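Local coordinates for protein quinone oxidoreductase (Coxiella burnetii, PDB 3TQH) that binds NADPH and probably uses it to reduce quinones, as a member of the medium-chain dehydrogenase/reductase family, at residues 37-42 with 109-114; 219-224 with 241-246; 288-293 with 311-316. One frame throughout, in Å; residues are numbered along the deposited sequence.

Contact 1: residues 37-42 with 109-114; sequences LIKVHA and AEYVCA
Leu37 to Lys39 run antiparallel to Tyr111 to Cys113, with strand axes 4.7 Å apart and the N-to-C directions opened to 144°, a strongly twisted pair within the GroES-like domain. Ile38 and Val112 form the hydrogen-bonded pair: Ile38 N donates to Val112 O at 2.9 Å, and Val112 N returns a bond to Ile38 O at 3.1 Å. A third bond, from Val40 N to Glu110 O, carries the ladder to the loop that leads into strand 111-114; here the donor stands well above the carbonyl plane, consistent with the non-strand backbone at Glu110.

The side chains separate onto two faces. On one, Val112 sits between two aliphatic neighbours. Its CG2 meets Ile38 CB at 3.8 Å, while Val112 CG1 reaches Val40 CG2 at 3.7 Å, the two valines crossing at about a right angle. Strand 74-82 borders the other edge of 36-44, where Phe75 and Val79 also touch Ile38. The other face carries Leu37, Lys39, Tyr111 and Cys113. With CG anti to the carbonyl carbon (chi1 -62°), the Tyr111 ring is set obliquely beside the neighbouring strand, and its CE1 comes 4.0 Å from Lys39 CB. The aliphatic root of Lys39 thus packs against the ring while the rest of its chain leads away. Arg321, the C-terminal residue, touches both Lys39 and Tyr111.

At the loop end, Val40 also packs on backbone: its CB lies 3.3 Å from Ala109 O.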
loop_
_atom_site.group_PDB
_atom_site.type_symbol
_atom_site.label_atom_id
_atom_site.label_comp_id
_atom_site.label_asym_id
_atom_site.label_seq_id
_atom_site.Cartn_x
_atom_site.Cartn_y
_atom_site.Cartn_z
ATOM N N LEU A 37 13.267 -15.943 -10.867
ATOM C CA LEU A 37 12.545 -15.213 -11.905
ATOM C C LEU A 37 11.077 -15.629 -11.871
ATOM O O LEU A 37 10.764 -16.821 -11.875
ATOM C CB LEU A 37 13.151 -15.492 -13.281
ATOM C CG LEU A 37 12.666 -14.613 -14.442
ATOM C CD1 LEU A 37 13.136 -13.172 -14.282
ATOM C CD2 LEU A 37 13.146 -15.180 -15.766
ATOM N N ILE A 38 10.188 -14.638 -11.836
ATOM C CA ILE A 38 8.751 -14.857 -11.701
ATOM C C ILE A 38 8.011 -14.387 -12.952
ATOM O O ILE A 38 8.203 -13.261 -13.392
ATOM C CB ILE A 38 8.165 -14.052 -10.511
ATOM C CG1 ILE A 38 8.950 -14.300 -9.214
ATOM C CG2 ILE A 38 6.694 -14.402 -10.308
ATOM C CD1 ILE A 38 8.895 -15.721 -8.723
ATOM N N LYS A 39 7.158 -15.243 -13.517
ATOM C CA LYS A 39 6.205 -14.810 -14.540
ATOM C C LYS A 39 5.048 -14.099 -13.834
ATOM O O LYS A 39 4.320 -14.726 -13.059
ATOM C CB LYS A 39 5.692 -16.008 -15.341
ATOM C CG LYS A 39 4.665 -15.661 -16.420
ATOM C CD LYS A 39 3.879 -16.891 -16.896
ATOM C CE LYS A 39 4.651 -17.722 -17.896
ATOM N NZ LYS A 39 3.758 -18.658 -18.651
ATOM N N VAL A 40 4.879 -12.803 -14.099
ATOM C CA VAL A 40 3.887 -11.989 -13.392
ATOM C C VAL A 40 2.469 -12.195 -13.927
ATOM O O VAL A 40 2.221 -12.077 -15.121
ATOM C CB VAL A 40 4.237 -10.477 -13.452
ATOM C CG1 VAL A 40 3.160 -9.636 -12.757
ATOM C CG2 VAL A 40 5.597 -10.222 -12.812
ATOM N N HIS A 41 1.544 -12.495 -13.022
ATOM C CA HIS A 41 0.124 -12.604 -13.352
ATOM C C HIS A 41 -0.617 -11.313 -13.017
ATOM O O HIS A 41 -1.512 -10.902 -13.756
ATOM C CB HIS A 41 -0.507 -13.800 -12.632
ATOM C CG HIS A 41 -0.218 -15.113 -13.293
ATOM N ND1 HIS A 41 -1.207 -15.914 -13.823
ATOM C CD2 HIS A 41 0.952 -15.751 -13.538
ATOM C CE1 HIS A 41 -0.659 -16.996 -14.350
ATOM N NE2 HIS A 41 0.650 -16.921 -14.193
ATOM N N ALA A 42 -0.231 -10.665 -11.919
ATOM C CA ALA A 42 -0.871 -9.425 -11.492
ATOM C C ALA A 42 0.103 -8.514 -10.739
ATOM O O ALA A 42 1.048 -8.991 -10.101
ATOM C CB ALA A 42 -2.088 -9.739 -10.630
ATOM N N ALA A 109 5.262 -5.147 -15.283
ATOM C CA ALA A 109 6.076 -5.924 -16.224
ATOM C C ALA A 109 5.689 -7.400 -16.222
ATOM O O ALA A 109 5.038 -7.883 -15.305
ATOM C CB ALA A 109 7.545 -5.771 -15.891
ATOM N N GLU A 110 6.095 -8.111 -17.261
ATOM C CA GLU A 110 5.740 -9.515 -17.432
ATOM C C GLU A 110 6.592 -10.460 -16.576
ATOM O O GLU A 110 6.173 -11.578 -16.283
ATOM C CB GLU A 110 5.864 -9.896 -18.909
ATOM C CG GLU A 110 4.853 -9.197 -19.813
ATOM C CD GLU A 110 4.978 -9.609 -21.273
ATOM O OE1 GLU A 110 6.114 -9.814 -21.757
ATOM O OE2 GLU A 110 3.932 -9.716 -21.944
ATOM N N TYR A 111 7.791 -10.018 -16.199
ATOM C CA TYR A 111 8.690 -10.803 -15.349
ATOM C C TYR A 111 9.343 -9.920 -14.296
ATOM O O TYR A 111 9.706 -8.772 -14.573
ATOM C CB TYR A 111 9.784 -11.485 -16.179
ATOM C CG TYR A 111 9.254 -12.478 -17.182
ATOM C CD1 TYR A 111 9.122 -13.826 -16.855
ATOM C CD2 TYR A 111 8.869 -12.070 -18.456
ATOM C CE1 TYR A 111 8.621 -14.743 -17.776
ATOM C CE2 TYR A 111 8.368 -12.972 -19.378
ATOM C CZ TYR A 111 8.247 -14.308 -19.037
ATOM O OH TYR A 111 7.753 -15.206 -19.956
ATOM N N VAL A 112 9.493 -10.459 -13.090
ATOM C CA VAL A 112 10.241 -9.786 -12.034
ATOM C C VAL A 112 11.249 -10.729 -11.391
ATOM O O VAL A 112 11.094 -11.949 -11.427
ATOM C CB VAL A 112 9.322 -9.204 -10.939
ATOM C CG1 VAL A 112 8.375 -8.185 -11.536
ATOM C CG2 VAL A 112 8.551 -10.309 -10.218
ATOM N N CYS A 113 12.291 -10.134 -10.822
ATOM C CA CYS A 113 13.268 -10.852 -10.017
ATOM C C CYS A 113 12.898 -10.625 -8.559
ATOM O O CYS A 113 12.567 -9.506 -8.173
ATOM C CB CYS A 113 14.679 -10.334 -10.306
ATOM S SG CYS A 113 15.954 -10.899 -9.172
ATOM N N ALA A 114 12.946 -11.682 -7.752
ATOM C CA ALA A 114 12.609 -11.571 -6.333
ATOM C C ALA A 114 13.419 -12.526 -5.458
ATOM O O ALA A 114 13.874 -13.583 -5.907
ATOM C CB ALA A 114 11.126 -11.813 -6.130
#

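Contact 2: residues 219-224 with 241-246; sequences VIDLVG and IVSVPT. With NDP (NADPH dihydro-nicotinamide-adenine-dinucleotide phosphate), chain B; SO4 (sulfate ion), chain C.
Ile241 lies side by side with Val219, its CG1 3.9 Å from Val219 CB, where two parallel strands of the Rossmann-type nucleotide-binding domain run in step. Next, Val242 ties into the ladder through both backbone groups: its N donates to Val219 O, and its O accepts from Asp221 N. Ser243 then reaches across to the carboxylate, its OG donating to Asp221 OD2 at 2.5 Å from the anti side. Asp221 OD1 accepts from Gly224 N at 2.8 Å and, from the same face of the carboxylate plane, from Val223 N. The Val223 bond makes an Asx turn and the Gly224 bond extends it to an Asx motif; with the Ser243 bond they hold the carboxylate's rotation and shape the loop beyond the strand.

Val244 N closes the ladder on Asp221 O. With CG1 anti to the backbone N (chi1 174°), Val244 sends that methyl to the nicotinamide, 3.3 Å from NADPH C2N, and leaves CG2 for Leu222 CD2; Val244 O accepts NADPH N7N at 2.9 Å. Pro245 lays CD 3.4 Å from Asp221 O, and Thr246 binds a sulfate, probably from the crystallisation liquor, through N and OG1.

Strand 239-243 runs between 216-221 and 262-264 in the six-stranded parallel sheet. Helix 135-147 covers the side of Ile220 and Val242, whereas helix 225-231 packs against Val219, Asp221 and Ile241.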
loop_
_atom_site.group_PDB
_atom_site.type_symbol
_atom_site.label_atom_id
_atom_site.label_comp_id
_atom_site.label_asym_id
_atom_site.label_seq_id
_atom_site.Cartn_x
_atom_site.Cartn_y
_atom_site.Cartn_z
ATOM N N VAL A 219 -4.528 7.853 16.016
ATOM C CA VAL A 219 -4.834 8.367 14.701
ATOM C C VAL A 219 -3.936 7.640 13.714
ATOM O O VAL A 219 -2.720 7.736 13.822
ATOM C CB VAL A 219 -4.547 9.878 14.605
ATOM C CG1 VAL A 219 -4.679 10.362 13.150
ATOM C CG2 VAL A 219 -5.463 10.676 15.565
ATOM N N ILE A 220 -4.531 6.893 12.782
ATOM C CA ILE A 220 -3.792 6.349 11.653
ATOM C C ILE A 220 -3.904 7.373 10.534
ATOM O O ILE A 220 -4.895 7.408 9.799
ATOM C CB ILE A 220 -4.322 4.981 11.182
ATOM C CG1 ILE A 220 -4.475 4.007 12.366
ATOM C CG2 ILE A 220 -3.383 4.395 10.140
ATOM C CD1 ILE A 220 -3.217 3.851 13.221
ATOM N N ASP A 221 -2.893 8.229 10.436
ATOM C CA ASP A 221 -2.912 9.342 9.498
ATOM C C ASP A 221 -2.351 8.892 8.150
ATOM O O ASP A 221 -1.138 8.712 7.996
ATOM C CB ASP A 221 -2.106 10.520 10.047
ATOM C CG ASP A 221 -1.840 11.578 9.003
ATOM O OD1 ASP A 221 -2.733 11.816 8.160
ATOM O OD2 ASP A 221 -0.740 12.176 9.014
ATOM N N LEU A 222 -3.244 8.708 7.182
ATOM C CA LEU A 222 -2.854 8.272 5.849
ATOM C C LEU A 222 -2.856 9.415 4.833
ATOM O O LEU A 222 -2.713 9.171 3.642
ATOM C CB LEU A 222 -3.771 7.137 5.391
ATOM C CG LEU A 222 -3.693 5.878 6.264
ATOM C CD1 LEU A 222 -4.882 4.973 6.007
ATOM C CD2 LEU A 222 -2.372 5.139 6.022
ATOM N N VAL A 223 -3.000 10.657 5.307
ATOM C CA VAL A 223 -2.946 11.848 4.433
ATOM C C VAL A 223 -1.684 12.681 4.683
ATOM O O VAL A 223 -1.048 13.146 3.744
ATOM C CB VAL A 223 -4.195 12.747 4.606
ATOM C CG1 VAL A 223 -4.115 13.972 3.693
ATOM C CG2 VAL A 223 -5.459 11.946 4.329
ATOM N N GLY A 224 -1.326 12.868 5.944
ATOM C CA GLY A 224 -0.136 13.626 6.295
ATOM C C GLY A 224 -0.339 15.118 6.089
ATOM O O GLY A 224 -1.475 15.600 5.963
ATOM N N ILE A 241 -0.180 9.275 17.362
ATOM C CA ILE A 241 -0.462 9.393 15.938
ATOM C C ILE A 241 0.617 8.641 15.151
ATOM O O ILE A 241 1.814 8.779 15.415
ATOM C CB ILE A 241 -0.571 10.880 15.492
ATOM C CG1 ILE A 241 -0.871 10.987 13.994
ATOM C CG2 ILE A 241 0.694 11.676 15.848
ATOM C CD1 ILE A 241 -1.062 12.417 13.522
ATOM N N VAL A 242 0.164 7.812 14.213
ATOM C CA VAL A 242 1.031 7.144 13.254
ATOM C C VAL A 242 0.809 7.809 11.906
ATOM O O VAL A 242 -0.201 7.562 11.238
ATOM C CB VAL A 242 0.721 5.645 13.155
ATOM C CG1 VAL A 242 1.655 4.980 12.163
ATOM C CG2 VAL A 242 0.843 4.991 14.530
ATOM N N SER A 243 1.747 8.669 11.519
ATOM C CA SER A 243 1.648 9.390 10.259
ATOM C C SER A 243 2.407 8.626 9.186
ATOM O O SER A 243 3.631 8.550 9.226
ATOM C CB SER A 243 2.181 10.818 10.409
ATOM O OG SER A 243 1.677 11.645 9.372
ATOM N N VAL A 244 1.660 8.069 8.230
ATOM C CA VAL A 244 2.162 7.051 7.299
ATOM C C VAL A 244 2.905 7.601 6.062
ATOM O O VAL A 244 3.901 7.005 5.644
ATOM C CB VAL A 244 1.007 6.092 6.876
ATOM C CG1 VAL A 244 1.453 5.107 5.795
ATOM C CG2 VAL A 244 0.484 5.339 8.093
ATOM N N PRO A 245 2.433 8.719 5.464
ATOM C CA PRO A 245 3.236 9.279 4.377
ATOM C C PRO A 245 4.571 9.774 4.902
ATOM O O PRO A 245 4.617 10.516 5.889
ATOM C CB PRO A 245 2.381 10.438 3.843
ATOM C CG PRO A 245 1.005 10.168 4.337
ATOM C CD PRO A 245 1.178 9.463 5.650
ATOM N N THR A 246 5.647 9.345 4.253
ATOM C CA THR A 246 6.996 9.540 4.773
ATOM C C THR A 246 7.496 10.978 4.673
ATOM O O THR A 246 8.295 11.412 5.499
ATOM C CB THR A 246 7.996 8.624 4.034
ATOM O OG1 THR A 246 7.912 8.873 2.627
ATOM C CG2 THR A 246 7.686 7.146 4.312
HETATM P PA NDP B . -4.872 5.985 -1.789
HETATM O O1A NDP B . -4.589 6.729 -3.031
HETATM O O2A NDP B . -5.368 4.624 -2.074
HETATM O O5B NDP B . -5.971 6.764 -0.913
HETATM C C5B NDP B . -7.065 7.375 -1.570
HETATM C C4B NDP B . -8.116 7.787 -0.551
HETATM O O4B NDP B . -7.701 8.974 0.093
HETATM C C3B NDP B . -9.485 8.085 -1.149
HETATM O O3B NDP B . -10.385 7.052 -0.809
HETATM C C2B NDP B . -9.901 9.425 -0.552
HETATM O O2B NDP B . -11.189 9.396 0.023
HETATM C C1B NDP B . -8.851 9.667 0.519
HETATM N N9A NDP B . -8.505 11.081 0.733
HETATM C C8A NDP B . -7.918 11.935 -0.167
HETATM N N7A NDP B . -7.743 13.132 0.427
HETATM C C5A NDP B . -8.207 13.056 1.691
HETATM C C6A NDP B . -8.270 13.995 2.711
HETATM N N6A NDP B . -7.816 15.220 2.504
HETATM N N1A NDP B . -8.811 13.644 3.928
HETATM C C2A NDP B . -9.281 12.353 4.122
HETATM N N3A NDP B . -9.213 11.414 3.108
HETATM C C4A NDP B . -8.685 11.768 1.904
HETATM O O3 NDP B . -3.571 5.950 -0.840
HETATM P PN NDP B . -3.056 4.709 0.055
HETATM O O1N NDP B . -2.472 3.682 -0.834
HETATM O O2N NDP B . -4.053 4.298 1.055
HETATM O O5D NDP B . -1.843 5.431 0.824
HETATM C C5D NDP B . -2.037 6.613 1.577
HETATM C C4D NDP B . -0.693 7.286 1.834
HETATM O O4D NDP B . 0.148 6.427 2.581
HETATM C C3D NDP B . 0.027 7.611 0.534
HETATM O O3D NDP B . 0.550 8.918 0.601
HETATM C C2D NDP B . 1.120 6.568 0.441
HETATM O O2D NDP B . 2.254 7.026 -0.273
HETATM C C1D NDP B . 1.395 6.271 1.919
HETATM N N1N NDP B . 1.956 4.930 2.201
HETATM C C2N NDP B . 3.077 4.861 2.990
HETATM C C3N NDP B . 3.716 3.654 3.267
HETATM C C7N NDP B . 4.941 3.597 4.133
HETATM O O7N NDP B . 5.547 2.343 4.362
HETATM N N7N NDP B . 5.435 4.718 4.655
HETATM C C4N NDP B . 3.146 2.398 2.672
HETATM C C5N NDP B . 1.918 2.538 1.831
HETATM C C6N NDP B . 1.381 3.809 1.643
HETATM P P2B NDP B . -12.427 10.167 -0.661
HETATM O O1X NDP B . -13.697 9.708 0.010
HETATM O O2X NDP B . -12.500 9.830 -2.131
HETATM O O3X NDP B . -12.307 11.659 -0.502
HETATM S S SO4 C . 5.577 7.094 0.796
HETATM O O1 SO4 C . 5.040 5.759 0.527
HETATM O O2 SO4 C . 5.036 7.625 2.045
HETATM O O3 SO4 C . 7.031 7.026 0.878
HETATM O O4 SO4 C . 5.225 7.988 -0.297
#

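Contact 3: residues 288-293 with 311-316; sequences RIEISR and HVRGKL. With NDP (NADPH dihydro-nicotinamide-adenine-dinucleotide phosphate), chain B.
Glu290 O is the centre of the tight part of this contact: Lys315 N donates to Glu290 O at 2.8 Å, and Gly314 CA comes to 3.4 Å from Glu290 O, with a positive phi (64°) and no room for a CB beside that carbonyl. Ser292 N donates to Lys315 O at 3.0 Å, joining two parallel strands of a beta-alpha-beta unit whose helix is 300-308. The register slips by one residue between Ile291 and Arg293, a beta bulge. Exposed Ser292 turns its hydroxyl inward, its chi1 of 59° setting OG between the backbone N and the carbonyl carbon, so that Ser292 OG donates to Arg313 O at 2.8 Å.

The outer side is looser. Glu290 CG and Arg313 CD meet only at 4.4 Å, and the acid turns instead to Arg288, whose NE and NH2 both grip Glu290 OE1 side-on. Arg313 makes a cation-pi contact with Phe191, while Arg293 leads away to a salt bridge with Glu299.

Ahead of strand 315-319, Val312 O accepts from the ribose O3B of NADPH at 3.2 Å, and the edge of the His311 ring faces the 2'-phosphate. Since the bonds across come from backbone amides and one hydroxyl, the pairing does not rest on the charged side chains, whose partners lie elsewhere, and the same turn leaves Val312 O to the cofactor.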
loop_
_atom_site.group_PDB
_atom_site.type_symbol
_atom_site.label_atom_id
_atom_site.label_comp_id
_atom_site.label_asym_id
_atom_site.label_seq_id
_atom_site.Cartn_x
_atom_site.Cartn_y
_atom_site.Cartn_z
ATOM N N ARG A 288 -11.911 -8.138 3.191
ATOM C CA ARG A 288 -12.185 -7.853 1.785
ATOM C C ARG A 288 -11.112 -6.954 1.215
ATOM O O ARG A 288 -10.780 -5.932 1.819
ATOM C CB ARG A 288 -13.524 -7.145 1.618
ATOM C CG ARG A 288 -13.895 -6.953 0.160
ATOM C CD ARG A 288 -14.954 -5.899 -0.062
ATOM N NE ARG A 288 -15.082 -5.609 -1.487
ATOM C CZ ARG A 288 -15.630 -6.426 -2.388
ATOM N NH1 ARG A 288 -16.130 -7.606 -2.031
ATOM N NH2 ARG A 288 -15.683 -6.056 -3.662
ATOM N N ILE A 289 -10.579 -7.339 0.055
ATOM C CA ILE A 289 -9.745 -6.459 -0.752
ATOM C C ILE A 289 -10.619 -5.914 -1.871
ATOM O O ILE A 289 -11.034 -6.654 -2.767
ATOM C CB ILE A 289 -8.534 -7.178 -1.381
ATOM C CG1 ILE A 289 -7.801 -8.020 -0.343
ATOM C CG2 ILE A 289 -7.582 -6.152 -1.991
ATOM C CD1 ILE A 289 -6.532 -8.638 -0.862
ATOM N N GLU A 290 -10.911 -4.623 -1.795
ATOM C CA GLU A 290 -11.703 -3.934 -2.794
ATOM C C GLU A 290 -10.814 -3.572 -3.971
ATOM O O GLU A 290 -9.944 -2.717 -3.860
ATOM C CB GLU A 290 -12.317 -2.665 -2.190
ATOM C CG GLU A 290 -13.069 -1.775 -3.173
ATOM C CD GLU A 290 -14.274 -2.452 -3.792
ATOM O OE1 GLU A 290 -14.845 -3.367 -3.158
ATOM O OE2 GLU A 290 -14.657 -2.056 -4.915
ATOM N N ILE A 291 -11.031 -4.245 -5.093
ATOM C CA ILE A 291 -10.387 -3.896 -6.346
ATOM C C ILE A 291 -11.402 -3.109 -7.181
ATOM O O ILE A 291 -12.350 -3.678 -7.722
ATOM C CB ILE A 291 -9.919 -5.158 -7.086
ATOM C CG1 ILE A 291 -8.914 -5.929 -6.222
ATOM C CG2 ILE A 291 -9.295 -4.788 -8.429
ATOM C CD1 ILE A 291 -8.660 -7.349 -6.691
ATOM N N SER A 292 -11.219 -1.795 -7.260
ATOM C CA SER A 292 -12.199 -0.939 -7.933
ATOM C C SER A 292 -12.029 -0.923 -9.460
ATOM O O SER A 292 -13.009 -0.775 -10.191
ATOM C CB SER A 292 -12.178 0.483 -7.359
ATOM O OG SER A 292 -10.904 1.082 -7.487
ATOM N N ARG A 293 -10.804 -1.074 -9.949
ATOM C CA ARG A 293 -10.606 -1.223 -11.385
ATOM C C ARG A 293 -9.390 -2.078 -11.753
ATOM O O ARG A 293 -8.360 -2.036 -11.095
ATOM C CB ARG A 293 -10.539 0.142 -12.079
ATOM C CG ARG A 293 -10.348 -0.010 -13.572
ATOM C CD ARG A 293 -10.779 1.160 -14.415
ATOM N NE ARG A 293 -10.277 0.927 -15.772
ATOM C CZ ARG A 293 -10.830 0.103 -16.663
ATOM N NH1 ARG A 293 -11.966 -0.543 -16.396
ATOM N NH2 ARG A 293 -10.257 -0.042 -17.854
ATOM N N HIS A 311 -8.390 9.944 -5.085
ATOM C CA HIS A 311 -9.758 9.539 -4.760
ATOM C C HIS A 311 -10.109 8.105 -5.197
ATOM O O HIS A 311 -11.274 7.757 -5.365
ATOM C CB HIS A 311 -10.736 10.582 -5.299
ATOM C CG HIS A 311 -10.650 11.885 -4.570
ATOM N ND1 HIS A 311 -10.173 13.039 -5.150
ATOM C CD2 HIS A 311 -10.917 12.196 -3.281
ATOM C CE1 HIS A 311 -10.179 14.013 -4.256
ATOM N NE2 HIS A 311 -10.628 13.526 -3.115
ATOM N N VAL A 312 -9.095 7.263 -5.331
ATOM C CA VAL A 312 -9.333 5.858 -5.614
ATOM C C VAL A 312 -9.928 5.182 -4.378
ATOM O O VAL A 312 -9.412 5.329 -3.272
ATOM C CB VAL A 312 -8.041 5.128 -6.029
ATOM C CG1 VAL A 312 -8.288 3.642 -6.144
ATOM C CG2 VAL A 312 -7.535 5.673 -7.337
ATOM N N ARG A 313 -11.033 4.468 -4.581
ATOM C CA ARG A 313 -11.609 3.616 -3.552
ATOM C C ARG A 313 -10.928 2.265 -3.693
ATOM O O ARG A 313 -10.876 1.714 -4.793
ATOM C CB ARG A 313 -13.119 3.475 -3.750
ATOM C CG ARG A 313 -13.807 2.638 -2.687
ATOM C CD ARG A 313 -15.165 2.127 -3.135
ATOM N NE ARG A 313 -16.174 3.179 -3.132
ATOM C CZ ARG A 313 -17.489 2.966 -3.088
ATOM N NH1 ARG A 313 -17.978 1.729 -3.054
ATOM N NH2 ARG A 313 -18.325 3.998 -3.074
ATOM N N GLY A 314 -10.385 1.744 -2.596
ATOM C CA GLY A 314 -9.678 0.460 -2.622
ATOM C C GLY A 314 -8.420 0.452 -3.481
ATOM O O GLY A 314 -7.580 1.349 -3.379
ATOM N N LYS A 315 -8.299 -0.561 -4.338
ATOM C CA LYS A 315 -7.066 -0.810 -5.082
ATOM C C LYS A 315 -7.280 -0.805 -6.583
ATOM O O LYS A 315 -8.316 -1.266 -7.073
ATOM C CB LYS A 315 -6.475 -2.165 -4.684
ATOM C CG LYS A 315 -5.925 -2.253 -3.266
ATOM C CD LYS A 315 -4.727 -1.338 -3.018
ATOM C CE LYS A 315 -3.511 -1.701 -3.868
ATOM N NZ LYS A 315 -2.318 -0.888 -3.496
ATOM N N LEU A 316 -6.293 -0.265 -7.300
ATOM C CA LEU A 316 -6.185 -0.432 -8.742
ATOM C C LEU A 316 -5.165 -1.534 -8.969
ATOM O O LEU A 316 -4.192 -1.650 -8.212
ATOM C CB LEU A 316 -5.715 0.857 -9.423
ATOM C CG LEU A 316 -6.510 2.142 -9.173
ATOM C CD1 LEU A 316 -5.865 3.299 -9.930
ATOM C CD2 LEU A 316 -7.971 1.978 -9.568
HETATM P PA NDP B . -4.872 5.985 -1.789
HETATM O O1A NDP B . -4.589 6.729 -3.031
HETATM O O2A NDP B . -5.368 4.624 -2.074
HETATM O O5B NDP B . -5.971 6.764 -0.913
HETATM C C5B NDP B . -7.065 7.375 -1.570
HETATM C C4B NDP B . -8.116 7.787 -0.551
HETATM O O4B NDP B . -7.701 8.974 0.093
HETATM C C3B NDP B . -9.485 8.085 -1.149
HETATM O O3B NDP B . -10.385 7.052 -0.809
HETATM C C2B NDP B . -9.901 9.425 -0.552
HETATM O O2B NDP B . -11.189 9.396 0.023
HETATM C C1B NDP B . -8.851 9.667 0.519
HETATM N N9A NDP B . -8.505 11.081 0.733
HETATM C C8A NDP B . -7.918 11.935 -0.167
HETATM N N7A NDP B . -7.743 13.132 0.427
HETATM C C5A NDP B . -8.207 13.056 1.691
HETATM C C6A NDP B . -8.270 13.995 2.711
HETATM N N6A NDP B . -7.816 15.220 2.504
HETATM N N1A NDP B . -8.811 13.644 3.928
HETATM C C2A NDP B . -9.281 12.353 4.122
HETATM N N3A NDP B . -9.213 11.414 3.108
HETATM C C4A NDP B . -8.685 11.768 1.904
HETATM O O3 NDP B . -3.571 5.950 -0.840
HETATM P PN NDP B . -3.056 4.709 0.055
HETATM O O1N NDP B . -2.472 3.682 -0.834
HETATM O O2N NDP B . -4.053 4.298 1.055
HETATM O O5D NDP B . -1.843 5.431 0.824
HETATM C C5D NDP B . -2.037 6.613 1.577
HETATM C C4D NDP B . -0.693 7.286 1.834
HETATM O O4D NDP B . 0.148 6.427 2.581
HETATM C C3D NDP B . 0.027 7.611 0.534
HETATM O O3D NDP B . 0.550 8.918 0.601
HETATM C C2D NDP B . 1.120 6.568 0.441
HETATM O O2D NDP B . 2.254 7.026 -0.273
HETATM C C1D NDP B . 1.395 6.271 1.919
HETATM N N1N NDP B . 1.956 4.930 2.201
HETATM C C2N NDP B . 3.077 4.861 2.990
HETATM C C3N NDP B . 3.716 3.654 3.267
HETATM C C7N NDP B . 4.941 3.597 4.133
HETATM O O7N NDP B . 5.547 2.343 4.362
HETATM N N7N NDP B . 5.435 4.718 4.655
HETATM C C4N NDP B . 3.146 2.398 2.672
HETATM C C5N NDP B . 1.918 2.538 1.831
HETATM C C6N NDP B . 1.381 3.809 1.643
HETATM P P2B NDP B . -12.427 10.167 -0.661
HETATM O O1X NDP B . -13.697 9.708 0.010
HETATM O O2X NDP B . -12.500 9.830 -2.131
HETATM O O3X NDP B . -12.307 11.659 -0.502
#

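In the fold
Along the chain the three contacts follow in series, each closing before the next opens. Contact 1 belongs to the GroES-like domain and contact 2 to the parallel sheet of the nucleotide-binding domain; their centres are about 31 Å apart, on opposite sides of the chain's centre. Contact 3 is nearer to each than they are to one another, with centres about 22 Å from contact 1 and about 20 Å from contact 2. Strand 315-319 pairs with both 291-295 and 36-44, so contacts 1 and 3 share one mixed sheet. Contacts 2 and 3 meet the same NADPH, contact 2 at the nicotinamide half and the adenine, contact 3 at the adenosine ribose and its 2'-phosphate. The cofactor thus touches residues beside both sheets.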